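Local coordinates for protein angiotensin-converting enzyme (Anopheles gambiae, PDB 6S1Y) that probably cleaves peptides as a zinc-dependent metallopeptidase of the angiotensin-converting enzyme family, at residues 56-70 with 90-104. Numbering follows the deposited sequence.
Sequences AADFAEVAKAVAEEL and LAKLGYAALPADQFK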
loop_
_atom_site.group_PDB
_atom_site.type_symbol
_atom_site.label_atom_id
_atom_site.label_comp_id
_atom_site.label_asym_id
_atom_site.label_seq_id
_atom_site.Cartn_x
_atom_site.Cartn_y
_atom_site.Cartn_z
ATOM N N ALA A 56 8.336 22.773 5.353
ATOM C CA ALA A 56 8.474 21.728 6.360
ATOM C C ALA A 56 9.285 22.224 7.553
ATOM O O ALA A 56 8.938 21.942 8.707
ATOM C CB ALA A 56 9.120 20.483 5.747
ATOM N N ALA A 57 10.363 22.969 7.298
ATOM C CA ALA A 57 11.134 23.539 8.399
ATOM C C ALA A 57 10.267 24.466 9.241
ATOM O O ALA A 57 10.303 24.410 10.475
ATOM C CB ALA A 57 12.355 24.280 7.858
ATOM N N ASP A 58 9.459 25.306 8.581
ATOM C CA ASP A 58 8.535 26.193 9.288
ATOM C C ASP A 58 7.604 25.402 10.191
ATOM O O ASP A 58 7.399 25.755 11.357
ATOM C CB ASP A 58 7.708 27.009 8.293
ATOM C CG ASP A 58 8.542 27.996 7.516
ATOM O OD1 ASP A 58 9.732 28.165 7.866
ATOM O OD2 ASP A 58 8.005 28.601 6.553
ATOM N N PHE A 59 7.008 24.335 9.655
ATOM C CA PHE A 59 6.112 23.530 10.469
ATOM C C PHE A 59 6.865 22.898 11.628
ATOM O O PHE A 59 6.336 22.788 12.738
ATOM C CB PHE A 59 5.440 22.457 9.621
ATOM C CG PHE A 59 4.659 21.474 10.432
ATOM C CD1 PHE A 59 3.407 21.795 10.910
ATOM C CD2 PHE A 59 5.188 20.236 10.737
ATOM C CE1 PHE A 59 2.689 20.893 11.667
ATOM C CE2 PHE A 59 4.480 19.334 11.497
ATOM C CZ PHE A 59 3.226 19.662 11.957
ATOM N N ALA A 60 8.110 22.483 11.384
ATOM C CA ALA A 60 8.910 21.855 12.427
ATOM C C ALA A 60 9.090 22.795 13.614
ATOM O O ALA A 60 8.955 22.378 14.769
ATOM C CB ALA A 60 10.273 21.432 11.862
ATOM N N GLU A 61 9.390 24.066 13.342
ATOM C CA GLU A 61 9.442 25.071 14.399
ATOM C C GLU A 61 8.123 25.117 15.166
ATOM O O GLU A 61 8.094 24.971 16.386
ATOM C CB GLU A 61 9.760 26.442 13.802
ATOM C CG GLU A 61 11.222 26.668 13.488
ATOM C CD GLU A 61 11.459 27.936 12.674
ATOM O OE1 GLU A 61 10.800 28.962 12.948
ATOM O OE2 GLU A 61 12.305 27.904 11.751
ATOM N N VAL A 62 7.011 25.325 14.458
ATOM C CA VAL A 62 5.702 25.395 15.101
ATOM C C VAL A 62 5.490 24.200 16.024
ATOM O O VAL A 62 5.061 24.349 17.174
ATOM C CB VAL A 62 4.592 25.491 14.035
ATOM C CG1 VAL A 62 3.213 25.351 14.676
ATOM C CG2 VAL A 62 4.699 26.804 13.234
ATOM N N ALA A 63 5.789 22.987 15.534
ATOM C CA ALA A 63 5.497 21.788 16.326
ATOM C C ALA A 63 6.373 21.715 17.568
ATOM O O ALA A 63 5.926 21.228 18.615
ATOM C CB ALA A 63 5.674 20.521 15.481
ATOM N N LYS A 64 7.609 22.197 17.487
ATOM C CA LYS A 64 8.457 22.253 18.675
ATOM C C LYS A 64 7.854 23.178 19.732
ATOM O O LYS A 64 7.796 22.834 20.919
ATOM C CB LYS A 64 9.859 22.712 18.307
ATOM C CG LYS A 64 10.766 21.642 17.715
ATOM C CD LYS A 64 12.117 22.250 17.380
ATOM C CE LYS A 64 12.902 21.409 16.394
ATOM N NZ LYS A 64 13.298 22.207 15.191
ATOM N N ALA A 65 7.411 24.367 19.313
ATOM C CA ALA A 65 6.797 25.315 20.239
ATOM C C ALA A 65 5.518 24.753 20.836
ATOM O O ALA A 65 5.285 24.864 22.046
ATOM C CB ALA A 65 6.500 26.627 19.517
ATOM N N VAL A 66 4.672 24.152 19.997
ATOM C CA VAL A 66 3.452 23.525 20.495
ATOM C C VAL A 66 3.781 22.479 21.544
ATOM O O VAL A 66 3.108 22.383 22.574
ATOM C CB VAL A 66 2.655 22.909 19.327
ATOM C CG1 VAL A 66 1.601 21.951 19.858
ATOM C CG2 VAL A 66 2.035 24.005 18.479
ATOM N N ALA A 67 4.813 21.668 21.297
ATOM C CA ALA A 67 5.124 20.581 22.218
ATOM C C ALA A 67 5.553 21.123 23.572
ATOM O O ALA A 67 5.156 20.596 24.617
ATOM C CB ALA A 67 6.217 19.683 21.637
ATOM N N GLU A 68 6.375 22.173 23.575
ATOM C CA GLU A 68 6.757 22.797 24.837
ATOM C C GLU A 68 5.557 23.456 25.509
ATOM O O GLU A 68 5.309 23.250 26.701
ATOM C CB GLU A 68 7.864 23.816 24.599
ATOM C CG GLU A 68 8.450 24.371 25.876
ATOM C CD GLU A 68 9.549 25.375 25.610
ATOM O OE1 GLU A 68 9.374 26.564 25.966
ATOM O OE2 GLU A 68 10.581 24.973 25.026
ATOM N N GLU A 69 4.790 24.246 24.753
ATOM C CA GLU A 69 3.617 24.892 25.326
ATOM C C GLU A 69 2.707 23.896 26.028
ATOM O O GLU A 69 2.001 24.260 26.974
ATOM C CB GLU A 69 2.833 25.629 24.238
ATOM C CG GLU A 69 3.474 26.922 23.775
ATOM C CD GLU A 69 2.658 27.617 22.695
ATOM O OE1 GLU A 69 3.262 28.197 21.756
ATOM O OE2 GLU A 69 1.409 27.566 22.781
ATOM N N LEU A 70 2.708 22.641 25.592
ATOM C CA LEU A 70 1.795 21.652 26.140
ATOM C C LEU A 70 2.348 20.931 27.361
ATOM O O LEU A 70 1.582 20.264 28.065
ATOM C CB LEU A 70 1.432 20.630 25.067
ATOM C CG LEU A 70 0.518 21.191 23.984
ATOM C CD1 LEU A 70 0.505 20.269 22.782
ATOM C CD2 LEU A 70 -0.888 21.400 24.528
ATOM N N LEU A 90 -0.768 15.966 19.781
ATOM C CA LEU A 90 -0.198 17.246 19.384
ATOM C C LEU A 90 1.250 17.366 19.814
ATOM O O LEU A 90 2.022 18.092 19.187
ATOM C CB LEU A 90 -1.013 18.386 19.977
ATOM C CG LEU A 90 -2.225 18.788 19.148
ATOM C CD1 LEU A 90 -3.161 19.643 19.977
ATOM C CD2 LEU A 90 -1.776 19.528 17.889
ATOM N N ALA A 91 1.636 16.665 20.869
ATOM C CA ALA A 91 2.998 16.737 21.373
ATOM C C ALA A 91 3.945 15.754 20.696
ATOM O O ALA A 91 5.150 15.766 20.999
ATOM C CB ALA A 91 3.005 16.486 22.884
ATOM N N LYS A 92 3.445 14.908 19.797
ATOM C CA LYS A 92 4.292 13.925 19.121
ATOM C C LYS A 92 5.035 14.608 17.981
ATOM O O LYS A 92 4.426 15.035 16.999
ATOM C CB LYS A 92 3.448 12.766 18.614
ATOM C CG LYS A 92 4.264 11.601 18.108
ATOM C CD LYS A 92 3.520 10.277 18.264
ATOM C CE LYS A 92 2.141 10.299 17.611
ATOM N NZ LYS A 92 1.300 9.156 18.078
ATOM N N LEU A 93 6.357 14.695 18.099
ATOM C CA LEU A 93 7.152 15.490 17.171
ATOM C C LEU A 93 7.640 14.696 15.968
ATOM O O LEU A 93 7.700 15.237 14.858
ATOM C CB LEU A 93 8.368 16.082 17.889
ATOM C CG LEU A 93 8.123 17.082 19.018
ATOM C CD1 LEU A 93 9.454 17.516 19.595
ATOM C CD2 LEU A 93 7.355 18.270 18.509
ATOM N N GLY A 94 8.021 13.429 16.176
ATOM C CA GLY A 94 8.661 12.681 15.108
ATOM C C GLY A 94 9.933 13.372 14.664
ATOM O O GLY A 94 10.763 13.803 15.481
ATOM N N TYR A 95 10.085 13.505 13.346
ATOM C CA TYR A 95 11.298 14.094 12.795
ATOM C C TYR A 95 11.499 15.524 13.277
ATOM O O TYR A 95 12.641 15.998 13.376
ATOM C CB TYR A 95 11.255 14.069 11.267
ATOM C CG TYR A 95 11.411 12.689 10.648
ATOM C CD1 TYR A 95 11.731 11.586 11.428
ATOM C CD2 TYR A 95 11.235 12.499 9.281
ATOM C CE1 TYR A 95 11.867 10.347 10.876
ATOM C CE2 TYR A 95 11.375 11.248 8.707
ATOM C CZ TYR A 95 11.695 10.174 9.510
ATOM O OH TYR A 95 11.838 8.911 8.958
ATOM N N ALA A 96 10.410 16.231 13.573
ATOM C CA ALA A 96 10.533 17.611 14.019
ATOM C C ALA A 96 11.310 17.725 15.321
ATOM O O ALA A 96 11.685 18.832 15.690
ATOM C CB ALA A 96 9.145 18.247 14.173
ATOM N N ALA A 97 11.584 16.616 16.014
ATOM C CA ALA A 97 12.399 16.688 17.220
ATOM C C ALA A 97 13.843 17.067 16.937
ATOM O O ALA A 97 14.568 17.399 17.878
ATOM C CB ALA A 97 12.368 15.357 17.971
ATOM N N LEU A 98 14.279 17.041 15.693
ATOM C CA LEU A 98 15.690 17.278 15.428
ATOM C C LEU A 98 15.993 18.773 15.345
ATOM O O LEU A 98 15.139 19.567 14.947
ATOM C CB LEU A 98 16.108 16.616 14.118
ATOM C CG LEU A 98 16.058 15.094 14.012
ATOM C CD1 LEU A 98 15.982 14.714 12.533
ATOM C CD2 LEU A 98 17.262 14.428 14.673
ATOM N N PRO A 99 17.211 19.181 15.699
ATOM C CA PRO A 99 17.629 20.551 15.373
ATOM C C PRO A 99 17.440 20.786 13.880
ATOM O O PRO A 99 17.597 19.873 13.062
ATOM C CB PRO A 99 19.106 20.598 15.786
ATOM C CG PRO A 99 19.530 19.155 15.947
ATOM C CD PRO A 99 18.299 18.385 16.311
ATOM N N ALA A 100 17.091 22.024 13.532
ATOM C CA ALA A 100 16.620 22.312 12.184
ATOM C C ALA A 100 17.642 21.926 11.125
ATOM O O ALA A 100 17.255 21.521 10.026
ATOM C CB ALA A 100 16.263 23.794 12.055
ATOM N N ASP A 101 18.937 22.051 11.415
ATOM C CA ASP A 101 19.928 21.682 10.409
ATOM C C ASP A 101 19.826 20.198 10.079
ATOM O O ASP A 101 19.851 19.809 8.906
ATOM C CB ASP A 101 21.340 22.030 10.881
ATOM C CG ASP A 101 21.664 21.406 12.208
ATOM O OD1 ASP A 101 20.743 21.358 13.052
ATOM O OD2 ASP A 101 22.814 20.954 12.404
ATOM N N GLN A 102 19.700 19.354 11.110
ATOM C CA GLN A 102 19.598 17.915 10.895
ATOM C C GLN A 102 18.243 17.537 10.307
ATOM O O GLN A 102 18.150 16.577 9.534
ATOM C CB GLN A 102 19.844 17.168 12.209
ATOM C CG GLN A 102 21.295 17.185 12.710
ATOM C CD GLN A 102 21.482 16.316 13.965
ATOM O OE1 GLN A 102 21.034 16.675 15.051
ATOM N NE2 GLN A 102 22.126 15.157 13.804
ATOM N N PHE A 103 17.187 18.273 10.664
ATOM C CA PHE A 103 15.882 18.074 10.037
ATOM C C PHE A 103 15.971 18.263 8.526
ATOM O O PHE A 103 15.567 17.390 7.749
ATOM C CB PHE A 103 14.873 19.041 10.658
ATOM C CG PHE A 103 13.474 18.929 10.098
ATOM C CD1 PHE A 103 12.553 18.077 10.670
ATOM C CD2 PHE A 103 13.082 19.703 9.018
ATOM C CE1 PHE A 103 11.268 17.969 10.172
ATOM C CE2 PHE A 103 11.779 19.612 8.510
ATOM C CZ PHE A 103 10.872 18.743 9.089
ATOM N N LYS A 104 16.519 19.389 8.082
ATOM C CA LYS A 104 16.595 19.620 6.648
ATOM C C LYS A 104 17.575 18.663 5.987
ATOM O O LYS A 104 17.444 18.365 4.792
ATOM C CB LYS A 104 16.974 21.073 6.366
ATOM C CG LYS A 104 16.029 22.069 7.021
ATOM C CD LYS A 104 16.199 23.465 6.430
ATOM C CE LYS A 104 16.224 24.551 7.504
ATOM N NZ LYS A 104 17.077 25.690 7.050
#
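Alanines along one side of helix 46-70 pack against the chain that leaves helix 81-90, turns through a 3-10 segment and enters helix 100-119, a mainly apolar contact in the N-terminal helical part of the fold, with one lysine laid along its rim. The pairing runs in opposite directions, from Ala57 beside Ala100 to Ala67 beside Ala91, and the axes of 56-70 and 100-104 make an angle of 137°. Where alanine faces alanine the backbones come close: 4.5 Å between the CA atoms of Ala67 and Ala91, 4.8 Å between those of Ala60 and Ala96. The methyl of Ala96 meets both CA and CB of Ala60. On the helical side of this point, the Phe103 ring lies flat over Ala60, whose CB stands 3.9 Å from the ring centroid and 12° off the normal, a CH-pi contact. Its CG, trans to the backbone N (chi1 -180°), carries the ring back to helix 46-70, where Ala56 CB touches the ring edge. On the loop side, Leu93 lays CD2 against the carbonyl oxygen of Ala63 (3.3 Å) and the methyl of Ala67 (CB, 3.6 Å). Farther along, CD1 of Leu70 meets CB of Leu90 at 3.7 Å, the two side chains crossing at a slant. Lys64 supplies the polar link. Its chain passes alongside the carbonyl of Ala96 and bends at chi4, bringing NZ within 3.2 Å of Leu98 O for a weak hydrogen bond just before Pro99, the N-cap residue of the next helix. Phe59, Val62 and Val66 also touch helix 12-42, Val66 bridging the two, while Leu98 and Gln102 touch helix 168-184. The arrangement is an alanine-rich helix packed against the connection between two consecutive helices, part of the largely alpha-helical fold of angiotensin-converting enzymes.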